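PDB 6ZZB: SAG family member (Sag19), which is a surface antigen of the apicomplexan parasite Eimeria tenella whose molecular function is unknown and whose fold is probably related to CAP proteins. Local coordinates for residues S178-A181 with F182-E186; L54-I57 with N58-S62; I128-P131 with H132-F136; A73-D77 with T78-E82. All coordinates share one frame; numbering follows the deposited sequence. Where two conformers were deposited one is given.

Contact 1 (S178-A181 with F182-E186)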
loop_
_atom_site.group_PDB
_atom_site.type_symbol
_atom_site.label_atom_id
_atom_site.label_comp_id
_atom_site.label_asym_id
_atom_site.label_seq_id
_atom_site.Cartn_x
_atom_site.Cartn_y
_atom_site.Cartn_z
ATOM N N SER A 178 4.534 7.009 -2.052
ATOM C CA SER A 178 4.079 6.467 -0.750
ATOM C C SER A 178 4.173 4.941 -0.784
ATOM O O SER A 178 4.696 4.316 0.119
ATOM C CB SER A 178 2.713 6.958 -0.454
ATOM O OG SER A 178 2.224 6.405 0.771
ATOM N N ASN A 179 3.688 4.335 -1.854
ATOM C CA ASN A 179 3.704 2.861 -1.987
ATOM C C ASN A 179 5.134 2.347 -1.884
ATOM O O ASN A 179 5.358 1.338 -1.194
ATOM C CB ASN A 179 3.058 2.415 -3.286
ATOM C CG ASN A 179 1.557 2.575 -3.325
ATOM O OD1 ASN A 179 0.918 2.795 -2.294
ATOM N ND2 ASN A 179 0.959 2.466 -4.515
ATOM N N VAL A 180 6.098 3.002 -2.524
ATOM C CA VAL A 180 7.499 2.543 -2.461
ATOM C C VAL A 180 8.034 2.686 -1.036
ATOM O O VAL A 180 8.802 1.809 -0.613
ATOM C CB VAL A 180 8.359 3.344 -3.455
ATOM C CG1 VAL A 180 9.841 3.174 -3.199
ATOM C CG2 VAL A 180 7.971 2.957 -4.846
ATOM N N ALA A 181 7.673 3.734 -0.326
ATOM C CA ALA A 181 8.115 3.892 1.078
ATOM C C ALA A 181 7.657 2.695 1.902
ATOM O O ALA A 181 8.463 2.159 2.645
ATOM C CB ALA A 181 7.629 5.206 1.614
ATOM N N PHE A 182 6.426 2.237 1.708
ATOM C CA PHE A 182 5.946 1.066 2.485
ATOM C C PHE A 182 6.654 -0.188 2.003
ATOM O O PHE A 182 7.089 -1.007 2.821
ATOM C CB PHE A 182 4.436 0.894 2.350
ATOM C CG PHE A 182 3.651 1.830 3.199
ATOM C CD1 PHE A 182 3.336 1.488 4.506
ATOM C CD2 PHE A 182 3.249 3.062 2.720
ATOM C CE1 PHE A 182 2.606 2.349 5.296
ATOM C CE2 PHE A 182 2.537 3.936 3.526
ATOM C CZ PHE A 182 2.248 3.592 4.833
ATOM N N LEU A 183 6.781 -0.365 0.703
ATOM C CA LEU A 183 7.399 -1.574 0.129
ATOM C C LEU A 183 8.825 -1.734 0.656
ATOM O O LEU A 183 9.259 -2.880 0.863
ATOM C CB LEU A 183 7.439 -1.509 -1.395
ATOM C CG LEU A 183 6.111 -1.750 -2.093
ATOM C CD1 LEU A 183 6.161 -1.283 -3.531
ATOM C CD2 LEU A 183 5.745 -3.226 -2.035
ATOM N N LEU A 184 9.550 -0.637 0.754
ATOM C CA LEU A 184 11.002 -0.654 1.080
ATOM C C LEU A 184 11.253 -0.221 2.515
ATOM O O LEU A 184 12.433 0.113 2.840
ATOM C CB LEU A 184 11.734 0.268 0.105
ATOM C CG LEU A 184 11.665 -0.162 -1.346
ATOM C CD1 LEU A 184 12.546 0.753 -2.180
ATOM C CD2 LEU A 184 12.093 -1.598 -1.558
ATOM N N SER A 185 10.250 -0.215 3.369
ATOM C CA SER A 185 10.398 0.230 4.775
ATOM C C SER A 185 11.163 -0.837 5.584
ATOM O O SER A 185 10.804 -2.019 5.528
ATOM C CB SER A 185 9.056 0.480 5.377
ATOM O OG SER A 185 9.177 0.767 6.764
ATOM N N GLU A 186 12.190 -0.402 6.313
ATOM C CA GLU A 186 12.837 -1.207 7.379
ATOM C C GLU A 186 11.838 -1.483 8.503
ATOM O O GLU A 186 12.005 -2.469 9.172
ATOM C CB GLU A 186 14.066 -0.463 7.915
ATOM C CG GLU A 186 15.315 -0.722 7.108
ATOM C CD GLU A 186 16.134 -1.904 7.593
ATOM O OE1 GLU A 186 15.624 -2.693 8.432
ATOM O OE2 GLU A 186 17.288 -2.027 7.144
#
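The ring of F182 meets S178 along its edge: S178 OG lies in the ring plane, 3.7 Å from F182 CE2, and S178 O also approaches near that plane, 3.2 Å from F182 CD2. Neither face takes a partner from 178-181; outside, the ring touches P124. The setting is the C-terminal end of helix 175-183, and the edge contact follows from the helical spacing of four residues. With CG of F182 beside its own backbone N (chi1 -78°), the ring is laid back toward the preceding turn, where the hydroxyl of S178 is already held by Y165. The other flat group, the amide of N179, takes its bonds outside 182-186: OD1 accepts from V127 N and ND2 bonds T145 OG1, so both polar ends of this buried side chain are satisfied.

Three successive backbone bonds carry the turn. F182 N reaches S178 O at 3.1 Å and L183 N reaches N179 O at 2.9 Å. In the third, L184 N to V180 O, the N-H...O angle falls to 148°; L184 is also the first residue to leave helical phi/psi. The next step is poor in angle, and S185 N instead makes a weak bond to F182 O. On the side toward helix 138-155, V180 and L184 run alongside each other in the same direction, V180 CG1 lying 3.8 Å from L184 CD1.

Contact 2 (L54-I57 with N58-S62)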
loop_
_atom_site.group_PDB
_atom_site.type_symbol
_atom_site.label_atom_id
_atom_site.label_comp_id
_atom_site.label_asym_id
_atom_site.label_seq_id
_atom_site.Cartn_x
_atom_site.Cartn_y
_atom_site.Cartn_z
ATOM N N LEU A 54 3.340 -11.564 -2.425
ATOM C CA LEU A 54 4.520 -11.572 -1.525
ATOM C C LEU A 54 5.796 -11.819 -2.347
ATOM O O LEU A 54 6.803 -11.224 -1.984
ATOM C CB LEU A 54 4.303 -12.621 -0.431
ATOM C CG LEU A 54 5.169 -12.528 0.815
ATOM C CD1 LEU A 54 5.186 -11.139 1.409
ATOM C CD2 LEU A 54 4.661 -13.540 1.847
ATOM N N ALA A 55 5.733 -12.600 -3.413
ATOM C CA ALA A 55 6.928 -12.879 -4.251
ATOM C C ALA A 55 7.464 -11.572 -4.833
ATOM O O ALA A 55 8.683 -11.342 -4.724
ATOM C CB ALA A 55 6.618 -13.869 -5.343
ATOM N N ILE A 56 6.608 -10.771 -5.465
ATOM C CA ILE A 56 7.098 -9.509 -6.098
ATOM C C ILE A 56 7.557 -8.551 -4.997
ATOM O O ILE A 56 8.610 -7.904 -5.165
ATOM C CB ILE A 56 6.072 -8.884 -7.058
ATOM C CG1 ILE A 56 6.664 -7.659 -7.773
ATOM C CG2 ILE A 56 4.768 -8.494 -6.387
ATOM C CD1 ILE A 56 7.950 -7.930 -8.490
ATOM N N ILE A 57 6.856 -8.446 -3.876
ATOM C CA ILE A 57 7.276 -7.538 -2.783
ATOM C C ILE A 57 8.675 -7.944 -2.325
ATOM O O ILE A 57 9.560 -7.083 -2.170
ATOM C CB ILE A 57 6.251 -7.530 -1.637
ATOM C CG1 ILE A 57 4.940 -6.887 -2.110
ATOM C CG2 ILE A 57 6.828 -6.824 -0.437
ATOM C CD1 ILE A 57 3.778 -7.042 -1.162
ATOM N N ASN A 58 8.885 -9.237 -2.087
ATOM C CA ASN A 58 10.187 -9.690 -1.542
ATOM C C ASN A 58 11.285 -9.627 -2.615
ATOM O O ASN A 58 12.438 -9.366 -2.187
ATOM C CB ASN A 58 10.038 -11.069 -0.915
ATOM C CG ASN A 58 9.434 -10.981 0.462
ATOM O OD1 ASN A 58 9.630 -10.011 1.189
ATOM N ND2 ASN A 58 8.716 -12.018 0.872
ATOM N N LYS A 59 10.940 -9.768 -3.889
ATOM C CA LYS A 59 11.917 -9.575 -4.997
ATOM C C LYS A 59 12.400 -8.121 -4.950
ATOM O O LYS A 59 13.627 -7.861 -4.914
ATOM C CB LYS A 59 11.299 -9.931 -6.343
ATOM C CG LYS A 59 12.221 -9.683 -7.527
ATOM C CD LYS A 59 11.838 -10.466 -8.750
ATOM C CE LYS A 59 12.473 -9.920 -10.013
ATOM N NZ LYS A 59 11.687 -8.783 -10.547
ATOM N N LEU A 60 11.478 -7.173 -4.845
ATOM C CA LEU A 60 11.841 -5.731 -4.836
ATOM C C LEU A 60 12.672 -5.382 -3.593
ATOM O O LEU A 60 13.559 -4.514 -3.694
ATOM C CB LEU A 60 10.572 -4.878 -4.943
ATOM C CG LEU A 60 9.831 -5.005 -6.268
ATOM C CD1 LEU A 60 8.470 -4.343 -6.209
ATOM C CD2 LEU A 60 10.627 -4.386 -7.406
ATOM N N ARG A 61 12.433 -5.998 -2.433
ATOM C CA ARG A 61 13.194 -5.683 -1.203
ATOM C C ARG A 61 14.597 -6.301 -1.258
ATOM O O ARG A 61 15.458 -5.835 -0.499
ATOM C CB ARG A 61 12.431 -6.144 0.037
ATOM C CG ARG A 61 11.139 -5.377 0.246
ATOM C CD ARG A 61 10.390 -5.958 1.441
ATOM N NE ARG A 61 11.062 -5.880 2.724
ATOM C CZ ARG A 61 11.043 -4.863 3.566
ATOM N NH1 ARG A 61 10.368 -3.754 3.285
ATOM N NH2 ARG A 61 11.671 -4.924 4.729
ATOM N N SER A 62 14.786 -7.319 -2.094
ATOM C CA SER A 62 16.050 -8.092 -2.204
ATOM C C SER A 62 16.621 -7.928 -3.617
ATOM O O SER A 62 17.587 -7.158 -3.750
ATOM C CB SER A 62 15.802 -9.532 -1.866
ATOM O OG SER A 62 15.016 -10.145 -2.870
#
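Four backbone hydrogen bonds span L54-I57 and N58-S62 in the i to i+4 pattern that defines the last turns of the alpha-helix 50-61. N58 N to L54 O and K59 N to A55 O both measure 2.9 Å, while R61 N to I57 O is longer, 3.1 Å, and less straight at 146°.

Among polar side chains, the amide of N58 lies back over the preceding turn: CG sits beside the backbone N (chi1 -80°), which brings ND2 within 3.6 Å of L54 CG, a van der Waals contact. Its OD1 accepts from L72 N. R61 is extended as far as CG and CD, then bends at chi3 (62°). The bend turns its guanidinium group to bond three backbone carbonyls, NE to G70 O and NH1 to both L183 O and S185 O; these main-chain oxygens probably offset much of the charge of this buried side chain.

Apolar contacts link residues four apart. I56 and L60 cross obliquely, I56 CG1 being 4.1 Å from L60 CD1. I57 CG2 lies alongside the aliphatic part of R61, 4.1 Å from its CD.

Set in the fold, I56, I57 and L60 pack on helix 138-155 through N139, I142 and Y146, whereas L54 and I57 reach V191 and C193 of strand 190-196.

Contact 3 (I128-P131 with H132-F136)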
loop_
_atom_site.group_PDB
_atom_site.type_symbol
_atom_site.label_atom_id
_atom_site.label_comp_id
_atom_site.label_asym_id
_atom_site.label_seq_id
_atom_site.Cartn_x
_atom_site.Cartn_y
_atom_site.Cartn_z
ATOM N N ILE A 128 -3.318 0.661 -4.635
ATOM C CA ILE A 128 -3.285 0.705 -6.116
ATOM C C ILE A 128 -4.691 0.507 -6.654
ATOM O O ILE A 128 -5.225 -0.602 -6.610
ATOM C CB ILE A 128 -2.329 -0.333 -6.710
ATOM C CG1 ILE A 128 -0.914 -0.196 -6.172
ATOM C CG2 ILE A 128 -2.371 -0.245 -8.222
ATOM C CD1 ILE A 128 0.039 -1.281 -6.619
ATOM N N PRO A 129 -5.316 1.562 -7.193
ATOM C CA PRO A 129 -6.558 1.382 -7.941
ATOM C C PRO A 129 -6.260 0.757 -9.304
ATOM O O PRO A 129 -5.174 0.949 -9.837
ATOM C CB PRO A 129 -7.091 2.802 -8.105
ATOM C CG PRO A 129 -6.271 3.659 -7.166
ATOM C CD PRO A 129 -4.921 2.972 -7.087
ATOM N N PHE A 130 -7.198 -0.038 -9.808
ATOM C CA PHE A 130 -7.072 -0.631 -11.165
ATOM C C PHE A 130 -8.466 -0.711 -11.754
ATOM O O PHE A 130 -9.454 -0.789 -11.046
ATOM C CB PHE A 130 -6.308 -1.953 -11.126
ATOM C CG PHE A 130 -6.905 -3.033 -10.261
ATOM C CD1 PHE A 130 -6.685 -3.042 -8.887
ATOM C CD2 PHE A 130 -7.635 -4.080 -10.813
ATOM C CE1 PHE A 130 -7.204 -4.054 -8.086
ATOM C CE2 PHE A 130 -8.149 -5.091 -10.022
ATOM C CZ PHE A 130 -7.954 -5.075 -8.654
ATOM N N PRO A 131 -8.610 -0.569 -13.095
ATOM C CA PRO A 131 -9.937 -0.490 -13.684
ATOM C C PRO A 131 -10.747 -1.765 -13.446
ATOM O O PRO A 131 -10.208 -2.863 -13.424
ATOM C CB PRO A 131 -9.686 -0.312 -15.192
ATOM C CG PRO A 131 -8.239 0.151 -15.284
ATOM C CD PRO A 131 -7.535 -0.477 -14.101
ATOM N N HIS A 132 -12.051 -1.579 -13.303
ATOM C CA HIS A 132 -13.017 -2.666 -13.021
ATOM C C HIS A 132 -12.990 -3.730 -14.116
ATOM O O HIS A 132 -13.320 -4.864 -13.811
ATOM C CB HIS A 132 -14.433 -2.129 -12.853
ATOM C CG HIS A 132 -15.039 -1.637 -14.128
ATOM N ND1 HIS A 132 -14.760 -0.384 -14.647
ATOM C CD2 HIS A 132 -15.919 -2.224 -14.976
ATOM C CE1 HIS A 132 -15.445 -0.223 -15.776
ATOM N NE2 HIS A 132 -16.183 -1.314 -15.964
ATOM N N ASP A 133 -12.619 -3.347 -15.331
ATOM C CA ASP A 133 -12.745 -4.272 -16.487
ATOM C C ASP A 133 -11.393 -4.932 -16.770
ATOM O O ASP A 133 -11.280 -5.547 -17.826
ATOM C CB ASP A 133 -13.366 -3.564 -17.697
ATOM C CG ASP A 133 -12.723 -2.251 -18.105
ATOM O OD1 ASP A 133 -11.858 -1.762 -17.373
ATOM O OD2 ASP A 133 -13.109 -1.720 -19.166
ATOM N N THR A 134 -10.420 -4.856 -15.856
ATOM C CA THR A 134 -9.074 -5.445 -16.080
ATOM C C THR A 134 -8.867 -6.666 -15.183
ATOM O O THR A 134 -9.470 -6.724 -14.092
ATOM C CB THR A 134 -7.977 -4.398 -15.892
ATOM O OG1 THR A 134 -7.983 -4.065 -14.504
ATOM C CG2 THR A 134 -8.165 -3.168 -16.753
ATOM N N GLU A 135 -8.011 -7.595 -15.605
ATOM C CA GLU A 135 -7.603 -8.773 -14.804
ATOM C C GLU A 135 -6.600 -8.317 -13.730
ATOM O O GLU A 135 -5.679 -7.547 -14.080
ATOM C CB GLU A 135 -6.993 -9.853 -15.695
ATOM C CG GLU A 135 -6.814 -11.177 -14.988
ATOM C CD GLU A 135 -6.112 -12.228 -15.822
ATOM O OE1 GLU A 135 -6.045 -12.052 -17.058
ATOM O OE2 GLU A 135 -5.627 -13.212 -15.231
ATOM N N PHE A 136 -6.771 -8.784 -12.489
ATOM C CA PHE A 136 -5.845 -8.496 -11.356
ATOM C C PHE A 136 -4.522 -9.212 -11.605
ATOM O O PHE A 136 -4.533 -10.444 -11.791
ATOM C CB PHE A 136 -6.415 -8.972 -10.013
ATOM C CG PHE A 136 -5.489 -8.759 -8.847
ATOM C CD1 PHE A 136 -5.380 -7.507 -8.266
ATOM C CD2 PHE A 136 -4.697 -9.769 -8.332
ATOM C CE1 PHE A 136 -4.515 -7.267 -7.224
ATOM C CE2 PHE A 136 -3.845 -9.545 -7.277
ATOM C CZ PHE A 136 -3.759 -8.290 -6.705
#
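Two torsions bring the rings of F130 and F136 together: chi1 of 59° swings CG of F130 between its backbone N and carbonyl carbon, and chi1 of 177° extends F136 away from its own N. F130 CZ then arrives at the edge of the F136 ring, 3.6 Å from F136 CD1. The ring planes stand 55° apart with centroids separated by 5.5 Å, an oblique pairing. Both rings also lie against L141 of helix 138-155 and A195 of strand 190-196.

T134 turns OG1 back toward the strand end. That hydroxyl donates to P131 O at 2.7 Å and sits in the plane of the F130 ring at its edge, 3.7 Å from F130 CD2. P131 O is gripped a second time by T134 N, at 3.2 Å. The two donors approach differently: OG1 comes in tilted only modestly from the carbonyl plane, while the amide stands well above it. The methyl of T134 completes the contact, with CG2 3.6 Å from P131 CG.

H132 continues the strand pairing, its backbone and ND1 both bonding G202. The geometry is that of a type I beta turn, P131 to T134, closed by T134 N and reinforced by the threonine hydroxyl, where antiparallel strand 126-131 leaves the sheet.

Contact 4 (A73-D77 with T78-E82)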
loop_
_atom_site.group_PDB
_atom_site.type_symbol
_atom_site.label_atom_id
_atom_site.label_comp_id
_atom_site.label_asym_id
_atom_site.label_seq_id
_atom_site.Cartn_x
_atom_site.Cartn_y
_atom_site.Cartn_z
ATOM N N ALA A 73 6.942 -11.563 5.819
ATOM C CA ALA A 73 6.038 -12.716 5.978
ATOM C C ALA A 73 4.599 -12.247 5.840
ATOM O O ALA A 73 4.319 -11.041 5.940
ATOM C CB ALA A 73 6.248 -13.358 7.314
ATOM N N LYS A 74 3.695 -13.178 5.682
ATOM C CA LYS A 74 2.250 -12.890 5.718
ATOM C C LYS A 74 1.848 -12.394 7.098
ATOM O O LYS A 74 2.210 -13.006 8.141
ATOM C CB LYS A 74 1.475 -14.145 5.365
ATOM C CG LYS A 74 -0.024 -14.041 5.535
ATOM C CD LYS A 74 -0.690 -15.243 4.912
ATOM C CE LYS A 74 -2.191 -15.148 4.951
ATOM N NZ LYS A 74 -2.766 -16.418 4.440
ATOM N N ALA A 75 1.071 -11.325 7.155
ATOM C CA ALA A 75 0.367 -10.877 8.366
ATOM C C ALA A 75 -1.025 -11.500 8.341
ATOM O O ALA A 75 -1.694 -11.478 7.297
ATOM C CB ALA A 75 0.278 -9.366 8.422
ATOM N N GLU A 76 -1.463 -12.045 9.466
ATOM C CA GLU A 76 -2.830 -12.575 9.581
ATOM C C GLU A 76 -3.779 -11.442 9.950
ATOM O O GLU A 76 -3.367 -10.399 10.434
ATOM C CB GLU A 76 -2.895 -13.705 10.610
ATOM C CG GLU A 76 -1.927 -14.821 10.309
ATOM C CD GLU A 76 -2.292 -15.648 9.087
ATOM O OE1 GLU A 76 -3.460 -15.578 8.621
ATOM O OE2 GLU A 76 -1.406 -16.358 8.583
ATOM N N ASP A 77 -5.055 -11.659 9.686
ATOM C CA ASP A 77 -6.094 -10.664 9.992
ATOM C C ASP A 77 -5.974 -10.163 11.426
ATOM O O ASP A 77 -6.087 -8.975 11.627
ATOM C CB ASP A 77 -7.499 -11.197 9.740
ATOM C CG ASP A 77 -7.862 -11.341 8.284
ATOM O OD1 ASP A 77 -7.208 -10.724 7.463
ATOM O OD2 ASP A 77 -8.851 -12.028 7.980
ATOM N N THR A 78 -5.794 -11.058 12.404
ATOM C CA THR A 78 -5.735 -10.641 13.825
ATOM C C THR A 78 -4.627 -9.605 14.021
ATOM O O THR A 78 -4.785 -8.661 14.760
ATOM C CB THR A 78 -5.477 -11.841 14.743
ATOM O OG1 THR A 78 -6.473 -12.842 14.514
ATOM C CG2 THR A 78 -5.525 -11.426 16.193
ATOM N N GLU A 79 -3.506 -9.834 13.355
ATOM C CA GLU A 79 -2.324 -8.961 13.470
ATOM C C GLU A 79 -2.618 -7.599 12.855
ATOM O O GLU A 79 -2.257 -6.594 13.435
ATOM C CB GLU A 79 -1.138 -9.624 12.787
ATOM C CG GLU A 79 -0.663 -10.876 13.483
ATOM C CD GLU A 79 0.524 -11.469 12.763
ATOM O OE1 GLU A 79 0.386 -11.906 11.601
ATOM O OE2 GLU A 79 1.578 -11.571 13.400
ATOM N N VAL A 80 -3.274 -7.609 11.695
ATOM C CA VAL A 80 -3.638 -6.330 11.045
ATOM C C VAL A 80 -4.590 -5.552 11.949
ATOM O O VAL A 80 -4.379 -4.366 12.183
ATOM C CB VAL A 80 -4.251 -6.596 9.664
ATOM C CG1 VAL A 80 -4.811 -5.323 9.071
ATOM C CG2 VAL A 80 -3.232 -7.239 8.746
ATOM N N THR A 81 -5.615 -6.220 12.496
ATOM C CA THR A 81 -6.589 -5.522 13.363
ATOM C C THR A 81 -5.874 -4.912 14.563
ATOM O O THR A 81 -6.118 -3.778 14.949
ATOM C CB THR A 81 -7.687 -6.478 13.804
ATOM O OG1 THR A 81 -8.400 -6.935 12.644
ATOM C CG2 THR A 81 -8.606 -5.821 14.812
ATOM N N GLU A 82 -4.969 -5.671 15.185
ATOM C CA GLU A 82 -4.293 -5.172 16.401
ATOM C C GLU A 82 -3.294 -4.050 16.082
ATOM O O GLU A 82 -3.185 -3.071 16.835
ATOM C CB GLU A 82 -3.598 -6.376 17.052
ATOM C CG GLU A 82 -3.300 -6.185 18.502
ATOM C CD GLU A 82 -4.555 -5.984 19.354
ATOM O OE1 GLU A 82 -4.507 -5.152 20.151
ATOM O OE2 GLU A 82 -5.598 -6.642 19.129
HETATM O O HOH W 1 2.055 -13.736 11.062
#
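A73 and K74 run as a short strand, and the chain stays extended through E76 (psi 160°) before D77 turns into helical angles; E76 is the N-cap of helix 77-86. The first turn is tied by V80 N to E76 O (3.1 Å) and T81 N to D77 O (2.9 Å), both donors lying nearly in line with the acceptor carbonyl. E79 N also makes a weak bond to E76 O.

The side chain of E79, extended beyond CG, reaches back to the cap. Its OE1 accepts from E76 N at 2.8 Å, almost straight at 170°, through the lone pair facing away from OE2. This is the N3-to-N-cap half of a capping box; the E76 side chain bends at chi2, and its carboxylate makes no bond to 78-82. OE2 of E79 forms a salt bridge with K190 NZ, so one carboxylate joins the helix start to the sheet. A water lies 3.0 Å from K74 O, and its separation from E79 OE1 is short enough to leave that bond doubtful. A75 CB and V80 CG2, 4.1 Å apart, bracket the N-cap as a hydrophobic staple, and both side chains rest on S192 of strand 190-196.

From the N terminus the order is contact 2, contact 4, contact 3, contact 1. Each is a local turn closed within a continuous run of residues, so the four lie in series with none nested or crossed. Contact 2, at the end of helix 50-61, touches contact 4 where L54 CD2 meets K74 N, and grips the later contact 1 through R61. L183 and I57 pack there as well, joining the ends of helices 50-61 and 175-183. Contact 1 also reaches strand 126-131, with N179 against I128 of contact 3. Contacts 3 and 4 do not touch, their nearest atoms being about 14 Å apart, but both adjoin the same mixed sheet.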